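Local coordinates for tryptophan halogenase superfamily (Brevundimonas sp. BAL3, PDB 6FRL), which is a flavin-dependent halogenase that prefers bromination over chlorination, at residues 148-153 with 159-164; 82-87 with 495-500; 58-63 with 102-107. One frame throughout, in Å; residues are numbered along the deposited sequence.

Interaction 1 of 3, residues 148-153 with 159-164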
# COMPACT_ATOMS: atom_id res chain seq x y z
N THR B 148 26.55 13.16 -4.89
CA THR B 148 25.87 14.42 -5.20
C THR B 148 24.42 14.36 -4.69
O THR B 148 23.81 13.28 -4.62
CB THR B 148 25.89 14.76 -6.72
OG1 THR B 148 25.46 16.10 -6.93
CG2 THR B 148 24.98 13.83 -7.55
N LEU B 149 23.88 15.52 -4.32
CA LEU B 149 22.47 15.60 -3.99
C LEU B 149 21.63 15.16 -5.20
O LEU B 149 21.91 15.59 -6.30
CB LEU B 149 22.08 17.02 -3.55
CG LEU B 149 22.73 17.59 -2.27
CD1 LEU B 149 22.08 18.94 -1.92
CD2 LEU B 149 22.67 16.62 -1.08
N PRO B 150 20.62 14.28 -5.01
CA PRO B 150 19.71 13.98 -6.12
C PRO B 150 18.93 15.21 -6.60
O PRO B 150 18.68 16.12 -5.82
CB PRO B 150 18.72 12.98 -5.52
CG PRO B 150 18.81 13.21 -4.09
CD PRO B 150 20.22 13.57 -3.79
N SER B 151 18.58 15.24 -7.88
CA SER B 151 17.80 16.34 -8.45
C SER B 151 16.41 16.34 -7.85
O SER B 151 15.87 15.26 -7.64
CB SER B 151 17.69 16.22 -9.97
OG SER B 151 18.90 16.63 -10.56
N PRO B 152 15.88 17.54 -7.53
CA PRO B 152 14.49 17.58 -7.06
C PRO B 152 13.42 17.20 -8.08
O PRO B 152 12.47 16.52 -7.70
CB PRO B 152 14.31 19.03 -6.59
CG PRO B 152 15.67 19.51 -6.29
CD PRO B 152 16.57 18.82 -7.26
N HIS B 153 13.60 17.58 -9.34
CA HIS B 153 12.60 17.36 -10.40
C HIS B 153 13.36 16.70 -11.58
O HIS B 153 13.70 17.37 -12.57
CB HIS B 153 11.95 18.70 -10.79
CG HIS B 153 11.09 19.31 -9.73
ND1 HIS B 153 9.86 18.78 -9.38
CD2 HIS B 153 11.25 20.42 -8.96
CE1 HIS B 153 9.32 19.52 -8.42
NE2 HIS B 153 10.14 20.52 -8.15
N SER B 159 17.52 8.98 -13.00
CA SER B 159 18.30 9.91 -12.16
C SER B 159 17.81 9.95 -10.71
O SER B 159 18.35 10.72 -9.92
CB SER B 159 18.34 11.31 -12.80
OG SER B 159 17.09 11.64 -13.39
N VAL B 160 16.84 9.11 -10.35
CA VAL B 160 16.25 9.12 -9.01
C VAL B 160 17.01 8.15 -8.11
O VAL B 160 17.06 6.96 -8.37
CB VAL B 160 14.75 8.70 -9.00
CG1 VAL B 160 14.16 8.86 -7.60
CG2 VAL B 160 13.96 9.55 -9.99
N PHE B 161 17.59 8.69 -7.04
CA PHE B 161 18.19 7.89 -5.95
C PHE B 161 17.96 8.66 -4.65
O PHE B 161 17.65 9.86 -4.70
CB PHE B 161 19.70 7.60 -6.18
CG PHE B 161 20.57 8.84 -6.24
CD1 PHE B 161 20.59 9.64 -7.37
CD2 PHE B 161 21.38 9.20 -5.17
CE1 PHE B 161 21.40 10.77 -7.43
CE2 PHE B 161 22.18 10.36 -5.23
CZ PHE B 161 22.19 11.13 -6.37
N ASP B 162 18.07 7.97 -3.51
CA ASP B 162 18.08 8.65 -2.21
C ASP B 162 19.37 8.32 -1.43
O ASP B 162 20.23 7.55 -1.90
CB ASP B 162 16.78 8.35 -1.45
CG ASP B 162 16.33 9.50 -0.50
OD1 ASP B 162 17.05 10.53 -0.33
OD2 ASP B 162 15.26 9.32 0.11
N TRP B 163 19.51 8.94 -0.27
CA TRP B 163 20.73 8.79 0.54
C TRP B 163 20.43 8.98 2.01
O TRP B 163 19.42 9.59 2.38
CB TRP B 163 21.78 9.80 0.09
CG TRP B 163 21.44 11.27 0.35
CD1 TRP B 163 20.55 12.06 -0.35
CD2 TRP B 163 22.01 12.12 1.37
NE1 TRP B 163 20.52 13.33 0.20
CE2 TRP B 163 21.42 13.39 1.25
CE3 TRP B 163 22.95 11.91 2.38
CZ2 TRP B 163 21.75 14.43 2.07
CZ3 TRP B 163 23.28 12.98 3.22
CH2 TRP B 163 22.69 14.20 3.06
N ALA B 164 21.33 8.47 2.85
CA ALA B 164 21.14 8.52 4.30
C ALA B 164 22.46 8.85 4.98
O ALA B 164 23.39 9.31 4.30
CB ALA B 164 20.55 7.18 4.81
O HOH W 1 19.48 12.85 -9.62
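P150 lies flat against the ring of F161. Its CB is 4.1 Å from the centroid of the F161 ring and 16° off the normal, a CH-pi contact over one face, displaced toward the CE1 side. The same P150 CB also rests 3.4 Å from the F161 carbonyl O, so the proline fills the angle between the phenyl ring and its own backbone. At the rim of that ring the carbonyl of T148 comes in edge-on, T148 O lying in the ring plane 3.2 Å from F161 CZ. The ring thus meets a methylene on one face and a carbonyl oxygen at its edge, where the weakly positive ring hydrogens point.

One step further along, W163 is met by two saturated groups. P150 CD approaches W163 CD1 at 3.8 Å, and one methyl of L149, CD2, reaches W163 CZ2 at 3.9 Å; both come in obliquely to the indole. The extended backbone of 161-163 puts F161 and W163 on one side and D162 on the other; in both rings CG then sits between the backbone N and the carbonyl carbon (chi1 62° and 67°). A water accepts from S151 N at 3.1 Å, but its link to S159 O is too short to be trusted.

Behind this shell, D162 forms a salt bridge with R63, which also bonds W163 O and lies against the indole in a cation-pi contact. The pairing closes a proline-containing loop on itself through apolar contacts, in the connection between helix 137-143 and strand 164-168. L137 and L141 of that helix touch F161, while D73 and M77 of helix 73-79 touch W163.

Interaction 2 of 3, residues 82-87 with 495-500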
# COMPACT_ATOMS: atom_id res chain seq x y z
N ALA B 82 29.06 12.93 10.78
CA ALA B 82 28.42 12.06 9.81
C ALA B 82 29.07 12.10 8.45
O ALA B 82 29.73 13.09 8.10
CB ALA B 82 26.96 12.46 9.63
N THR B 83 28.83 11.04 7.69
CA THR B 83 29.14 10.98 6.26
C THR B 83 27.91 10.46 5.49
O THR B 83 26.95 9.96 6.09
CB THR B 83 30.31 10.01 5.98
OG1 THR B 83 29.89 8.67 6.28
CG2 THR B 83 31.52 10.35 6.83
N CYS B 84 27.97 10.58 4.18
CA CYS B 84 26.90 10.11 3.30
C CYS B 84 26.85 8.58 3.18
O CYS B 84 27.89 7.92 3.21
CB CYS B 84 27.08 10.69 1.89
SG CYS B 84 27.21 12.48 1.86
N LYS B 85 25.63 8.05 3.09
CA LYS B 85 25.41 6.62 2.85
C LYS B 85 24.51 6.42 1.63
O LYS B 85 23.29 6.72 1.69
CB LYS B 85 24.77 5.92 4.05
CG LYS B 85 24.52 4.43 3.76
CD LYS B 85 23.94 3.67 4.92
CE LYS B 85 23.45 2.29 4.53
NZ LYS B 85 22.45 1.74 5.51
N LEU B 86 25.10 5.91 0.55
CA LEU B 86 24.32 5.59 -0.65
C LEU B 86 23.69 4.18 -0.72
O LEU B 86 22.88 3.92 -1.61
CB LEU B 86 25.18 5.83 -1.88
CG LEU B 86 25.38 7.31 -2.17
CD1 LEU B 86 26.43 7.44 -3.26
CD2 LEU B 86 24.08 8.00 -2.56
N GLY B 87 24.09 3.29 0.20
CA GLY B 87 23.61 1.90 0.26
C GLY B 87 24.54 1.01 1.09
O GLY B 87 25.43 1.51 1.78
N PRO B 495 31.51 14.82 -8.42
CA PRO B 495 32.65 14.88 -7.48
C PRO B 495 32.75 13.70 -6.53
O PRO B 495 31.82 12.93 -6.40
CB PRO B 495 32.41 16.18 -6.69
CG PRO B 495 31.04 16.63 -7.04
CD PRO B 495 30.66 16.02 -8.34
N GLU B 496 33.89 13.56 -5.88
CA GLU B 496 34.10 12.51 -4.92
C GLU B 496 33.32 12.81 -3.65
O GLU B 496 32.95 13.95 -3.37
CB GLU B 496 35.57 12.38 -4.54
CG GLU B 496 36.53 12.00 -5.66
CD GLU B 496 38.00 12.06 -5.24
OE1 GLU B 496 38.31 11.82 -4.04
OE2 GLU B 496 38.85 12.35 -6.11
N HIS B 497 33.12 11.76 -2.87
CA HIS B 497 32.54 11.84 -1.53
C HIS B 497 33.28 12.92 -0.71
O HIS B 497 32.63 13.76 -0.07
CB HIS B 497 32.60 10.44 -0.86
CG HIS B 497 31.84 10.32 0.42
ND1 HIS B 497 32.12 9.35 1.35
CD2 HIS B 497 30.80 11.04 0.92
CE1 HIS B 497 31.29 9.47 2.38
NE2 HIS B 497 30.49 10.50 2.15
N ALA B 498 34.61 12.92 -0.77
CA ALA B 498 35.43 13.82 0.05
C ALA B 498 35.09 15.29 -0.14
O ALA B 498 35.18 16.04 0.84
CB ALA B 498 36.92 13.59 -0.20
N GLN B 499 34.69 15.71 -1.35
CA GLN B 499 34.37 17.13 -1.60
C GLN B 499 33.13 17.64 -0.83
O GLN B 499 33.08 18.80 -0.41
CB GLN B 499 34.16 17.39 -3.10
CG GLN B 499 33.82 18.85 -3.45
CD GLN B 499 33.79 19.08 -4.95
OE1 GLN B 499 34.77 18.77 -5.66
NE2 GLN B 499 32.66 19.59 -5.46
N PHE B 500 32.12 16.78 -0.70
CA PHE B 500 30.91 17.10 0.05
C PHE B 500 31.20 17.18 1.54
O PHE B 500 30.63 18.01 2.23
CB PHE B 500 29.86 16.01 -0.19
CG PHE B 500 28.52 16.36 0.35
CD1 PHE B 500 27.65 17.18 -0.40
CD2 PHE B 500 28.11 15.89 1.57
CE1 PHE B 500 26.41 17.52 0.09
CE2 PHE B 500 26.86 16.23 2.06
CZ PHE B 500 26.01 17.03 1.30
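H497, in the region of the last helix, 497-502, is the first residue along 495-500 to meet strand 83-85. Its NE2 accepts a hydrogen bond from the backbone N of C84, 3.2 Å away, with an N-H...N angle of 139°. The donor lies in the ring plane, only 12° out of it, so the straightness is lost at the amide hydrogen and not at the imidazole. CG is anti to the backbone N, carrying the ring away from the helix toward the strand. ND1 bonds to the carbonyl of P264; with NE2 accepting, this is consistent with a neutral imidazole protonated at ND1. Both ring nitrogens are thereby engaged, which fixes the rotation of the ring. CE1 of H497 also comes within 3.8 Å of T83 CB, near the ring plane.

Strand 83-85 is an outer strand of a three-stranded antiparallel sheet, next to 164-168. T83 and K85 make backbone bonds to H166 and A164 of that neighbour, whereas the intervening residue, C84, offers its N-H to the histidine instead of to another strand. H497 therefore takes a place at the sheet edge.

One helical turn on, F500 extends from the same side of the helix, its CG likewise anti to the backbone N. Its ring meets C84 SG, which is 3.5 Å from F500 CD2. The sulfur sits 4.3 Å from the F500 centroid and 47° off the normal, an oblique sulfur-aromatic contact. F147 touches C84 too, and its ring meets that of F500 at a steep angle.

Interaction 3 of 3, residues 58-63 with 102-107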
# COMPACT_ATOMS: atom_id res chain seq x y z
N THR B 58 21.89 4.27 8.90
CA THR B 58 20.47 4.59 8.80
C THR B 58 19.95 4.34 7.38
O THR B 58 20.73 4.03 6.47
CB THR B 58 20.23 6.08 9.12
OG1 THR B 58 21.07 6.90 8.28
CG2 THR B 58 20.47 6.37 10.58
N ILE B 59 18.63 4.48 7.21
CA ILE B 59 17.99 4.54 5.91
C ILE B 59 17.47 5.98 5.68
O ILE B 59 17.47 6.80 6.59
CB ILE B 59 16.89 3.44 5.75
CG1 ILE B 59 15.79 3.56 6.81
CG2 ILE B 59 17.49 2.05 5.84
CD1 ILE B 59 14.62 2.65 6.51
N PRO B 60 17.05 6.30 4.45
CA PRO B 60 16.71 7.71 4.16
C PRO B 60 15.53 8.34 4.93
O PRO B 60 15.43 9.59 5.01
CB PRO B 60 16.43 7.69 2.66
CG PRO B 60 17.24 6.53 2.16
CD PRO B 60 17.04 5.50 3.21
N THR B 61 14.65 7.52 5.49
CA THR B 61 13.61 8.03 6.35
C THR B 61 14.19 9.01 7.42
O THR B 61 13.56 10.00 7.74
CB THR B 61 12.80 6.90 7.04
OG1 THR B 61 13.68 6.03 7.79
CG2 THR B 61 12.00 6.09 6.03
N ILE B 62 15.39 8.75 7.95
CA ILE B 62 15.96 9.60 9.04
C ILE B 62 16.12 11.09 8.62
O ILE B 62 15.98 11.98 9.46
CB ILE B 62 17.30 9.03 9.60
CG1 ILE B 62 17.63 9.60 10.97
CG2 ILE B 62 18.48 9.38 8.70
CD1 ILE B 62 16.61 9.32 12.05
N ARG B 63 16.38 11.34 7.34
CA ARG B 63 16.50 12.73 6.83
C ARG B 63 15.14 13.41 6.84
O ARG B 63 15.08 14.61 7.10
CB ARG B 63 17.18 12.81 5.44
CG ARG B 63 18.59 12.17 5.41
CD ARG B 63 19.40 12.39 4.14
NE ARG B 63 18.57 12.20 2.95
CZ ARG B 63 17.98 13.16 2.25
NH1 ARG B 63 18.14 14.45 2.55
NH2 ARG B 63 17.22 12.82 1.22
N HIS B 102 23.44 -2.89 -2.30
CA HIS B 102 22.01 -2.58 -2.11
C HIS B 102 21.86 -1.10 -1.93
O HIS B 102 22.20 -0.57 -0.88
CB HIS B 102 21.42 -3.31 -0.89
CG HIS B 102 20.00 -2.96 -0.58
ND1 HIS B 102 19.40 -3.24 0.64
CD2 HIS B 102 19.06 -2.31 -1.32
CE1 HIS B 102 18.17 -2.75 0.64
NE2 HIS B 102 17.94 -2.20 -0.54
N PRO B 103 21.38 -0.41 -2.97
CA PRO B 103 21.25 1.04 -2.92
C PRO B 103 19.88 1.50 -2.44
O PRO B 103 18.98 0.69 -2.32
CB PRO B 103 21.42 1.41 -4.39
CG PRO B 103 20.66 0.31 -5.09
CD PRO B 103 21.00 -0.91 -4.31
N PHE B 104 19.71 2.80 -2.28
CA PHE B 104 18.38 3.43 -2.16
C PHE B 104 17.97 3.96 -3.52
O PHE B 104 18.26 5.12 -3.85
CB PHE B 104 18.40 4.54 -1.11
CG PHE B 104 19.08 4.14 0.16
CD1 PHE B 104 18.55 3.13 0.94
CD2 PHE B 104 20.26 4.76 0.58
CE1 PHE B 104 19.17 2.75 2.13
CE2 PHE B 104 20.88 4.38 1.77
CZ PHE B 104 20.33 3.38 2.54
N GLY B 105 17.35 3.10 -4.34
CA GLY B 105 16.87 3.49 -5.65
C GLY B 105 16.29 2.32 -6.43
O GLY B 105 16.44 1.14 -6.05
N LEU B 106 15.63 2.64 -7.55
CA LEU B 106 15.19 1.64 -8.52
C LEU B 106 16.29 1.35 -9.57
O LEU B 106 17.30 2.07 -9.64
CB LEU B 106 13.91 2.08 -9.23
CG LEU B 106 12.77 2.68 -8.42
CD1 LEU B 106 11.62 3.05 -9.38
CD2 LEU B 106 12.39 1.72 -7.31
N TYR B 107 16.06 0.27 -10.35
CA TYR B 107 16.92 -0.16 -11.45
C TYR B 107 16.32 0.16 -12.82
O TYR B 107 15.20 -0.24 -13.11
CB TYR B 107 17.17 -1.66 -11.38
CG TYR B 107 17.98 -2.08 -10.20
CD1 TYR B 107 19.37 -2.05 -10.22
CD2 TYR B 107 17.36 -2.50 -9.03
CE1 TYR B 107 20.12 -2.44 -9.11
CE2 TYR B 107 18.11 -2.90 -7.92
CZ TYR B 107 19.47 -2.86 -7.96
OH TYR B 107 20.18 -3.24 -6.88
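The pyrrolidine of P60 covers one face of the F104 ring. CD does most of the work: it is 3.7 Å from the F104 centroid, 16° off the ring normal, and its nearest ring atoms lie on the CD1-CE1 side. CG of the proline continues the overlap toward the root of the phenylalanine, where P60 CG is 3.6 Å from F104 CG. Two neighbouring methylenes of P60 are therefore laid along the aromatic face, running from the CD1-CE1 side of the face back to the attachment point.

F104 reaches this position with CG anti to its carbonyl carbon, beside the backbone N (chi1 -46°), and the second torsion turns the ring face toward the proline. Farther out on the ring, I59 offers only its shorter branch. Its CG1 occupies the slot between backbone N and carbonyl carbon (chi1 59°), and an extended chi2 leads CD1 away from F104; what remains is CG2, 4.1 Å from F104 CE1, with the two side chains at about a right angle. The backbone also takes part at the end of the ring, where T58 O comes to 4.0 Å from F104 CZ while bonding to NZ of K85.

These residues link the chain leading to helix 61-68 with the chain around the end of strand 99-103, and A164 packs against F104 as well. Because P60 CD is bonded to the amide nitrogen, its hydrogens should be somewhat more polarised than those of an ordinary methylene, so pointing this carbon at the pi cloud probably adds a modest electrostatic attraction to what is otherwise dispersion between apolar groups.

How the interactions relate
The three contacts form one cluster around K85 and the 162-164 backbone, with centres 10 to 14 Å apart. Interactions 1 and 2 meet where A164 O lies 2.8 Å from K85 N. Interaction 1 is tied to interaction 3 by R63, whose NH2 is 2.8 Å from D162 OD1. Interactions 2 and 3 join through K85 NZ, 3.0 Å from T58 O; NZ also bonds S352. Flavin-dependent halogenases carry a conserved lysine at their active site, and the setting of K85 is consistent with that role, with F104 and H102, itself bonded to E351, plausibly close to the substrate pocket. The H497 side of interaction 2 lies on the other side of strand 83-85.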